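Local coordinates for N-acetyl-beta-D glucosaminidase (Rhizomucor miehei CAU432, PDB 4ZM6), which binds acetyl-CoA in a GCN5-related acetyltransferase region and probably joins glucosamine N-acetylation to family 3 beta-N-acetylglucosaminidase activity in one fungal multi-domain chain, at residues D542-D547 against L574-A579; D551-M556 against D570-G575; M614-S619 against T629-A634. All coordinates share one frame; numbering follows the deposited sequence.

Contact 1. Residues D542-D547 against L574-A579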
# COMPACT_ATOMS: atom_id res chain seq x y z
N ASP A 542 -10.66 -0.92 -9.32
CA ASP A 542 -10.01 0.32 -8.89
C ASP A 542 -10.82 1.01 -7.80
O ASP A 542 -11.98 0.68 -7.58
CB ASP A 542 -9.88 1.30 -10.05
CG ASP A 542 -8.90 0.84 -11.11
OD1 ASP A 542 -7.80 0.37 -10.74
OD2 ASP A 542 -9.24 0.98 -12.30
N ASP A 543 -10.19 1.98 -7.15
CA ASP A 543 -10.90 2.86 -6.24
C ASP A 543 -11.83 3.76 -7.04
O ASP A 543 -11.48 4.24 -8.12
CB ASP A 543 -9.92 3.71 -5.43
CG ASP A 543 -9.16 2.90 -4.40
OD1 ASP A 543 -9.79 2.06 -3.73
OD2 ASP A 543 -7.94 3.10 -4.26
N TYR A 544 -13.03 3.95 -6.51
CA TYR A 544 -14.01 4.85 -7.10
C TYR A 544 -13.51 6.29 -6.98
O TYR A 544 -13.07 6.71 -5.91
CB TYR A 544 -15.37 4.66 -6.40
CG TYR A 544 -16.41 5.72 -6.71
CD1 TYR A 544 -17.03 5.78 -7.95
CD2 TYR A 544 -16.79 6.64 -5.74
CE1 TYR A 544 -17.99 6.74 -8.22
CE2 TYR A 544 -17.75 7.60 -6.01
CZ TYR A 544 -18.35 7.64 -7.25
OH TYR A 544 -19.30 8.60 -7.50
N ARG A 545 -13.56 7.02 -8.10
CA ARG A 545 -13.22 8.43 -8.13
C ARG A 545 -14.46 9.19 -8.56
O ARG A 545 -14.87 9.12 -9.72
CB ARG A 545 -12.07 8.71 -9.11
CG ARG A 545 -10.78 7.97 -8.80
CD ARG A 545 -9.62 8.44 -9.68
NE ARG A 545 -9.91 8.35 -11.12
CZ ARG A 545 -9.76 7.25 -11.87
NH1 ARG A 545 -9.33 6.11 -11.34
NH2 ARG A 545 -10.05 7.30 -13.17
N ASN A 546 -15.07 9.90 -7.61
CA ASN A 546 -16.35 10.56 -7.86
C ASN A 546 -16.31 11.61 -8.99
O ASN A 546 -17.29 11.77 -9.72
CB ASN A 546 -16.93 11.16 -6.57
CG ASN A 546 -16.10 12.29 -6.00
OD1 ASN A 546 -14.89 12.16 -5.81
ND2 ASN A 546 -16.75 13.41 -5.72
N ASP A 547 -15.17 12.28 -9.17
CA ASP A 547 -15.04 13.26 -10.25
C ASP A 547 -15.17 12.62 -11.64
O ASP A 547 -15.77 13.20 -12.54
CB ASP A 547 -13.72 14.02 -10.15
CG ASP A 547 -13.67 14.96 -8.94
OD1 ASP A 547 -14.74 15.39 -8.45
OD2 ASP A 547 -12.55 15.27 -8.48
N LEU A 574 -25.05 12.00 -3.03
CA LEU A 574 -25.30 12.20 -1.61
C LEU A 574 -25.06 10.90 -0.83
O LEU A 574 -24.27 10.88 0.12
CB LEU A 574 -26.73 12.70 -1.39
CG LEU A 574 -27.17 12.94 0.06
CD1 LEU A 574 -26.39 14.08 0.69
CD2 LEU A 574 -28.66 13.22 0.10
N GLY A 575 -25.75 9.83 -1.24
CA GLY A 575 -25.58 8.51 -0.64
C GLY A 575 -24.10 8.20 -0.51
O GLY A 575 -23.63 7.85 0.58
N LEU A 576 -23.36 8.37 -1.60
CA LEU A 576 -21.96 7.94 -1.67
C LEU A 576 -20.98 8.85 -0.93
O LEU A 576 -20.12 8.37 -0.19
CB LEU A 576 -21.52 7.76 -3.12
CG LEU A 576 -22.29 6.69 -3.90
CD1 LEU A 576 -21.82 6.64 -5.34
CD2 LEU A 576 -22.16 5.32 -3.24
N GLN A 577 -21.10 10.16 -1.12
CA GLN A 577 -20.14 11.09 -0.52
C GLN A 577 -20.26 11.18 1.01
O GLN A 577 -19.27 11.43 1.69
CB GLN A 577 -20.24 12.48 -1.16
CG GLN A 577 -19.97 12.51 -2.66
CD GLN A 577 -18.81 11.63 -3.09
OE1 GLN A 577 -18.96 10.75 -3.95
NE2 GLN A 577 -17.64 11.86 -2.51
N ARG A 578 -21.46 10.94 1.55
CA ARG A 578 -21.69 11.04 3.00
C ARG A 578 -21.35 9.76 3.78
O ARG A 578 -21.37 9.76 5.02
CB ARG A 578 -23.16 11.41 3.28
CG ARG A 578 -23.58 12.78 2.79
CD ARG A 578 -22.94 13.93 3.57
NE ARG A 578 -23.32 13.96 4.99
CZ ARG A 578 -23.11 14.99 5.82
NH1 ARG A 578 -22.53 16.11 5.38
NH2 ARG A 578 -23.47 14.92 7.09
N ALA A 579 -21.05 8.67 3.07
CA ALA A 579 -20.71 7.41 3.72
C ALA A 579 -19.48 7.58 4.61
O ALA A 579 -18.50 8.18 4.18
CB ALA A 579 -20.45 6.33 2.68

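Contact 2. Residues D551-M556 against D570-G575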
# COMPACT_ATOMS: atom_id res chain seq x y z
N ASP A 551 -20.96 9.91 -13.28
CA ASP A 551 -21.91 9.84 -14.40
C ASP A 551 -22.16 8.41 -14.84
O ASP A 551 -23.29 8.04 -15.13
CB ASP A 551 -21.43 10.67 -15.59
CG ASP A 551 -21.60 12.15 -15.38
OD1 ASP A 551 -22.73 12.59 -15.12
OD2 ASP A 551 -20.59 12.89 -15.50
N HIS A 552 -21.10 7.62 -14.89
CA HIS A 552 -21.21 6.22 -15.28
C HIS A 552 -21.96 5.38 -14.26
O HIS A 552 -22.81 4.57 -14.63
CB HIS A 552 -19.83 5.63 -15.53
CG HIS A 552 -19.19 6.14 -16.78
ND1 HIS A 552 -17.94 6.71 -16.80
CD2 HIS A 552 -19.65 6.19 -18.05
CE1 HIS A 552 -17.64 7.08 -18.03
NE2 HIS A 552 -18.67 6.77 -18.81
N VAL A 553 -21.64 5.58 -12.98
CA VAL A 553 -22.34 4.90 -11.90
C VAL A 553 -23.82 5.26 -11.91
O VAL A 553 -24.68 4.40 -11.70
CB VAL A 553 -21.73 5.23 -10.54
CG1 VAL A 553 -22.66 4.83 -9.40
CG2 VAL A 553 -20.38 4.54 -10.40
N THR A 554 -24.12 6.53 -12.18
CA THR A 554 -25.50 7.01 -12.31
C THR A 554 -26.22 6.28 -13.45
O THR A 554 -27.34 5.82 -13.28
CB THR A 554 -25.54 8.53 -12.57
OG1 THR A 554 -24.86 9.21 -11.51
CG2 THR A 554 -26.98 9.02 -12.67
N ALA A 555 -25.55 6.17 -14.59
CA ALA A 555 -26.12 5.44 -15.74
C ALA A 555 -26.33 3.96 -15.42
O ALA A 555 -27.33 3.37 -15.82
CB ALA A 555 -25.22 5.59 -16.95
N MET A 556 -25.39 3.37 -14.70
CA MET A 556 -25.51 1.98 -14.30
C MET A 556 -26.72 1.77 -13.40
O MET A 556 -27.41 0.75 -13.51
CB MET A 556 -24.22 1.51 -13.61
CG MET A 556 -24.05 -0.01 -13.57
SD MET A 556 -22.65 -0.51 -12.55
CE MET A 556 -21.29 -0.05 -13.61
N ASP A 570 -27.62 13.40 -8.23
CA ASP A 570 -27.26 14.06 -6.97
C ASP A 570 -27.62 13.24 -5.74
O ASP A 570 -26.93 13.31 -4.72
CB ASP A 570 -27.83 15.49 -6.89
CG ASP A 570 -29.34 15.53 -6.97
OD1 ASP A 570 -29.89 15.19 -8.05
OD2 ASP A 570 -29.98 15.92 -5.97
N LYS A 571 -28.69 12.45 -5.82
CA LYS A 571 -29.05 11.55 -4.72
C LYS A 571 -28.02 10.43 -4.56
O LYS A 571 -27.59 10.10 -3.45
CB LYS A 571 -30.45 10.97 -4.92
CG LYS A 571 -31.56 12.01 -4.89
CD LYS A 571 -31.66 12.71 -3.54
CE LYS A 571 -32.38 14.04 -3.64
NZ LYS A 571 -32.42 14.72 -2.32
N ILE A 572 -27.62 9.85 -5.68
CA ILE A 572 -26.56 8.85 -5.68
C ILE A 572 -25.32 9.46 -5.04
O ILE A 572 -24.74 8.88 -4.12
CB ILE A 572 -26.27 8.33 -7.12
CG1 ILE A 572 -27.46 7.49 -7.62
CG2 ILE A 572 -25.00 7.50 -7.17
CD1 ILE A 572 -27.46 7.25 -9.11
N ASN A 573 -24.93 10.64 -5.50
CA ASN A 573 -23.75 11.33 -4.98
C ASN A 573 -23.87 11.60 -3.48
O ASN A 573 -22.90 11.43 -2.73
CB ASN A 573 -23.53 12.64 -5.73
CG ASN A 573 -22.22 13.31 -5.37
OD1 ASN A 573 -21.14 12.83 -5.71
ND2 ASN A 573 -22.31 14.44 -4.67
N LEU A 574 -25.05 12.00 -3.03
CA LEU A 574 -25.30 12.20 -1.61
C LEU A 574 -25.06 10.90 -0.83
O LEU A 574 -24.27 10.88 0.12
CB LEU A 574 -26.73 12.70 -1.39
CG LEU A 574 -27.17 12.94 0.06
CD1 LEU A 574 -26.39 14.08 0.69
CD2 LEU A 574 -28.66 13.22 0.10
N GLY A 575 -25.75 9.83 -1.24
CA GLY A 575 -25.58 8.51 -0.64
C GLY A 575 -24.10 8.20 -0.51
O GLY A 575 -23.63 7.85 0.58

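Contact 3. Residues M614-S619 against T629-A634. With ACO (acetyl coenzyme *a), chain C.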
# COMPACT_ATOMS: atom_id res chain seq x y z
N MET A 614 -23.16 -1.24 1.21
CA MET A 614 -24.25 -0.34 0.88
C MET A 614 -24.91 -0.72 -0.43
O MET A 614 -26.13 -0.66 -0.57
CB MET A 614 -23.75 1.11 0.79
CG MET A 614 -23.15 1.67 2.08
SD MET A 614 -22.31 3.25 1.82
CE MET A 614 -23.72 4.31 1.50
N LEU A 615 -24.09 -1.11 -1.40
CA LEU A 615 -24.60 -1.43 -2.72
C LEU A 615 -23.59 -2.28 -3.47
O LEU A 615 -22.37 -2.12 -3.29
CB LEU A 615 -24.88 -0.15 -3.50
CG LEU A 615 -25.58 -0.29 -4.85
CD1 LEU A 615 -27.04 -0.64 -4.67
CD2 LEU A 615 -25.44 1.00 -5.65
N LEU A 616 -24.10 -3.21 -4.27
CA LEU A 616 -23.30 -4.00 -5.19
C LEU A 616 -24.13 -4.14 -6.45
O LEU A 616 -25.28 -4.57 -6.37
CB LEU A 616 -23.02 -5.39 -4.60
CG LEU A 616 -21.75 -6.15 -5.00
CD1 LEU A 616 -22.02 -7.66 -4.97
CD2 LEU A 616 -21.19 -5.75 -6.35
N MET A 617 -23.58 -3.76 -7.59
CA MET A 617 -24.32 -3.81 -8.85
C MET A 617 -23.37 -3.93 -10.03
O MET A 617 -22.29 -3.34 -10.02
CB MET A 617 -25.18 -2.54 -9.01
CG MET A 617 -24.39 -1.31 -9.44
SD MET A 617 -25.22 0.29 -9.28
CE MET A 617 -26.79 -0.06 -10.06
N VAL A 618 -23.77 -4.71 -11.04
CA VAL A 618 -23.02 -4.79 -12.30
C VAL A 618 -23.98 -4.76 -13.49
O VAL A 618 -25.10 -5.26 -13.41
CB VAL A 618 -22.05 -6.01 -12.37
CG1 VAL A 618 -21.85 -6.65 -10.99
CG2 VAL A 618 -22.51 -7.07 -13.35
N SER A 619 -23.52 -4.16 -14.59
CA SER A 619 -24.32 -3.97 -15.80
C SER A 619 -24.87 -5.30 -16.32
O SER A 619 -24.13 -6.28 -16.35
CB SER A 619 -23.47 -3.32 -16.90
OG SER A 619 -22.62 -2.31 -16.37
N THR A 629 -18.50 -10.96 -8.09
CA THR A 629 -17.67 -11.68 -7.14
C THR A 629 -16.36 -10.95 -6.88
O THR A 629 -15.92 -10.86 -5.73
CB THR A 629 -17.43 -13.12 -7.61
OG1 THR A 629 -18.67 -13.84 -7.54
CG2 THR A 629 -16.39 -13.83 -6.75
N LEU A 630 -15.74 -10.43 -7.93
CA LEU A 630 -14.55 -9.59 -7.78
C LEU A 630 -14.78 -8.46 -6.78
O LEU A 630 -14.03 -8.32 -5.80
CB LEU A 630 -14.12 -8.97 -9.10
CG LEU A 630 -12.92 -9.62 -9.76
CD1 LEU A 630 -13.22 -11.05 -10.21
CD2 LEU A 630 -12.48 -8.77 -10.94
N LEU A 631 -15.82 -7.67 -7.05
CA LEU A 631 -16.14 -6.49 -6.25
C LEU A 631 -16.52 -6.87 -4.84
O LEU A 631 -16.10 -6.24 -3.88
CB LEU A 631 -17.29 -5.71 -6.90
CG LEU A 631 -16.97 -5.06 -8.25
CD1 LEU A 631 -18.23 -4.54 -8.92
CD2 LEU A 631 -15.95 -3.95 -8.08
N HIS A 632 -17.33 -7.92 -4.73
CA HIS A 632 -17.79 -8.43 -3.44
C HIS A 632 -16.61 -8.82 -2.54
O HIS A 632 -16.60 -8.52 -1.35
CB HIS A 632 -18.70 -9.63 -3.70
CG HIS A 632 -19.15 -10.33 -2.47
ND1 HIS A 632 -18.34 -11.18 -1.76
CD2 HIS A 632 -20.34 -10.33 -1.83
CE1 HIS A 632 -19.00 -11.66 -0.72
NE2 HIS A 632 -20.22 -11.16 -0.74
N ASP A 633 -15.63 -9.50 -3.13
CA ASP A 633 -14.43 -9.91 -2.40
C ASP A 633 -13.58 -8.71 -1.98
O ASP A 633 -13.07 -8.67 -0.86
CB ASP A 633 -13.62 -10.89 -3.25
CG ASP A 633 -14.27 -12.26 -3.34
OD1 ASP A 633 -15.52 -12.34 -3.28
OD2 ASP A 633 -13.53 -13.26 -3.45
N ALA A 634 -13.43 -7.74 -2.87
CA ALA A 634 -12.74 -6.49 -2.55
C ALA A 634 -13.38 -5.83 -1.33
O ALA A 634 -12.69 -5.30 -0.47
CB ALA A 634 -12.76 -5.54 -3.73
N1A ACO C . -19.02 -19.07 -16.39
C2A ACO C . -20.16 -19.66 -15.98
N3A ACO C . -20.88 -19.22 -14.92
C4A ACO C . -20.49 -18.13 -14.20
C5A ACO C . -19.25 -17.45 -14.59
C6A ACO C . -18.50 -17.98 -15.76
N6A ACO C . -17.36 -17.39 -16.17
N7A ACO C . -19.08 -16.44 -13.73
C8A ACO C . -20.12 -16.46 -12.86
N9A ACO C . -20.96 -17.48 -13.13
C1B ACO C . -22.21 -17.79 -12.38
C2B ACO C . -21.98 -18.83 -11.29
O2B ACO C . -23.01 -19.83 -11.34
C3B ACO C . -21.97 -18.07 -9.97
O3B ACO C . -22.56 -18.78 -8.87
P3B ACO C . -24.14 -19.06 -8.60
O7A ACO C . -24.64 -17.83 -7.87
O8A ACO C . -24.75 -19.31 -9.96
O9A ACO C . -24.11 -20.28 -7.73
C4B ACO C . -22.65 -16.75 -10.30
O4B ACO C . -22.68 -16.60 -11.72
C5B ACO C . -21.93 -15.58 -9.64
O5B ACO C . -22.17 -14.42 -10.44
P1A ACO C . -21.06 -13.29 -10.67
O1A ACO C . -20.81 -13.21 -12.15
O2A ACO C . -19.90 -13.45 -9.72
O3A ACO C . -21.97 -12.07 -10.16
P2A ACO C . -22.56 -11.00 -11.18
O4A ACO C . -21.39 -10.36 -11.90
O5A ACO C . -23.66 -11.62 -11.99
O6A ACO C . -23.20 -9.96 -10.14
CBP ACO C . -25.14 -9.29 -8.85
CCP ACO C . -24.17 -10.40 -9.19
CDP ACO C . -24.40 -8.12 -8.21
CEP ACO C . -26.16 -9.82 -7.86
CAP ACO C . -25.81 -8.87 -10.16
OAP ACO C . -26.79 -9.84 -10.53
C9P ACO C . -26.44 -7.51 -10.11
O9P ACO C . -25.80 -6.54 -10.51
N8P ACO C . -27.69 -7.40 -9.65
C7P ACO C . -28.36 -6.11 -9.63
C6P ACO C . -29.62 -6.11 -8.79
C5P ACO C . -29.40 -6.22 -7.29
O5P ACO C . -30.33 -6.71 -6.66
N4P ACO C . -28.28 -5.79 -6.68
C3P ACO C . -28.11 -5.84 -5.23
C2P ACO C . -28.57 -4.55 -4.53
S1P ACO C . -28.89 -4.78 -2.79
C ACO C . -27.43 -4.47 -2.05
O ACO C . -26.44 -4.24 -2.72
CH3 ACO C . -27.40 -4.48 -0.56

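Contact 1. Residues D542-D547 against L574-A579
Y544 and N546 meet L576 and Q577 where the first strand of a GNAT (GCN5-related N-acetyltransferase) fold turns into its first helix. Residues 542-543 close the edge strand 540-543; after the short turn Y544-R545, with R545 at the N-cap, helix 546-561 begins, and residues 574-577 belong to the next helix, 569-577. The Y544 ring leads across the gap: CG is anti to the backbone N (chi1 168°), which lets its hydroxyl end reach L576. The ring and L576 cross at about a right angle, and Y544 OH lies 3.9 Å from L576 CD1, with CZ close behind. L576 goes on to touch F597, A599 and F656, and the Y544 ring meets F597 edge-to-face, which ties the helix to the central sheet. Q577 takes another route. Its chain bends at chi2 (-41°) and brings the amide beside the tyrosine, placing OE1 in the ring plane at the edge, 4.0 Å from Y544 CE2. N546 approaches the same amide from the first turn of helix 546-561, and the two amide planes are only 22° apart. This is van der Waals packing of amide groups, as no hydrogen bond crosses the contact. D542 and R545 also bond to the second subunit: R258 of that subunit forms a salt bridge with D542, and its backbone O accepts from R545. The closest approach between the two segments is from N546 CB to Q577 OE1, at 3.3 Å, while N546 ND2 and Q577 NE2 stand 3.7 Å apart.

Contact 2. Residues D551-M556 against D570-G575
T554 OG1 is hydrogen-bonded to the backbone O of L550, one turn earlier in helix 546-561; against I572 of helix 569-577 the residue offers its backbone CA, CG2 and a flank of OG1. The T554 side chain slants across the tip of I572: CD1 of the isoleucine comes to 3.8 Å from T554 CA and 4.0 Å from T554 CG2. OG1 also borders this methyl, so CD1 rests against the backbone and both branches of the threonine together. V553, the neighbour along the same helix, takes the other branch of I572, its CG1 standing 4.2 Å from I572 CG2. I572 thus divides between two consecutive residues. CG1, which carries CD1, is anti to the carbonyl carbon (chi1 -69°) and reaches T554, whereas CG2 touches V553. W557 and L567 also pack on I572, and V553 continues to Y544 and F597, so the apolar layer runs from the second helix through the first to strand 594-605. Nothing polar joins the segments; within them the helical bonds continue, such as M556 N to H552 O at 2.8 Å, although the first helix is kinked at D551-H552. The pairing of T554 with I572, where the backbones come nearest, joins two successive helices between the first and second strands, the alpha1-alpha2 arrangement of the GNAT fold.

Contact 3. Residues M614-S619 against T629-A634
Part of the acetyl-CoA pocket of the GNAT domain is formed here by strand 608-618 and helix 627-642, the first two elements of a beta-alpha-beta unit completed by strand 646-649. The short segments of strand and helix run nearly antiparallel, at 157°, with 9.0 Å between their axes. L616 fills the space between them by splitting its two methyls. CD2 packs on L631 CB at 3.9 Å, with L631 CD1 close by, while CD1 reaches H632 CB at 4.1 Å and lies near the plane of the imidazole, at its edge. The anti placement of H632 CG relative to the backbone N (chi1 175°) sets the ring against F674 of helix 665-677 and against W679, whose ring it meets with nearly perpendicular planes and to which NE2 is hydrogen-bonded. The cofactor runs along the strand, and the backbone rather than the side chains does most of the gripping. L616 N donates to the acetyl O of the cofactor at 3.0 Å, a bond that could polarise the thioester carbonyl. L616 O receives a weak bond from N4P, and V618 N gives a straighter bond to O9P (2.8 Å, 164°), so the pantetheine arm pairs with the strand as an added strand would. L616 CD1 also touches the cofactor methyl CDP at 4.0 Å, linking the helix packing to the pocket wall. In the first turn of the helix, T629 OG1 is hydrogen-bonded to the pyrophosphate oxygen O2A, modelled rather short, and also to K677, and T629 N adds a weak bond to O2A; the backbone N of G624, G626 and G628 also bond to the cofactor. M614 and L615 both face A599, a classic beta bulge just before L616. Bulged strand, phosphate-binding loop and following helix together form the acetyl-CoA site typical of GNAT acetyltransferases.

Overall arrangement
All three contacts lie in one GNAT domain. Contacts 1 and 2 hold the same two helices, 546-561 and 569-577, and meet where Y544 CE1 packs on V553 CG2. Contact 1 is only partly buried and mixes amides with a tyrosine, near a subunit interface; contact 2 is buried and made almost wholly of aliphatic carbon. Contact 3 is fully buried on the strand and helix that carry the cofactor, and adds backbone hydrogen bonds to the ligand. Strand 608-618 reaches the helices with two methionines: M614 CE lies 3.7 Å from G575 O, and M617 CE lies 3.6 Å from M556 O.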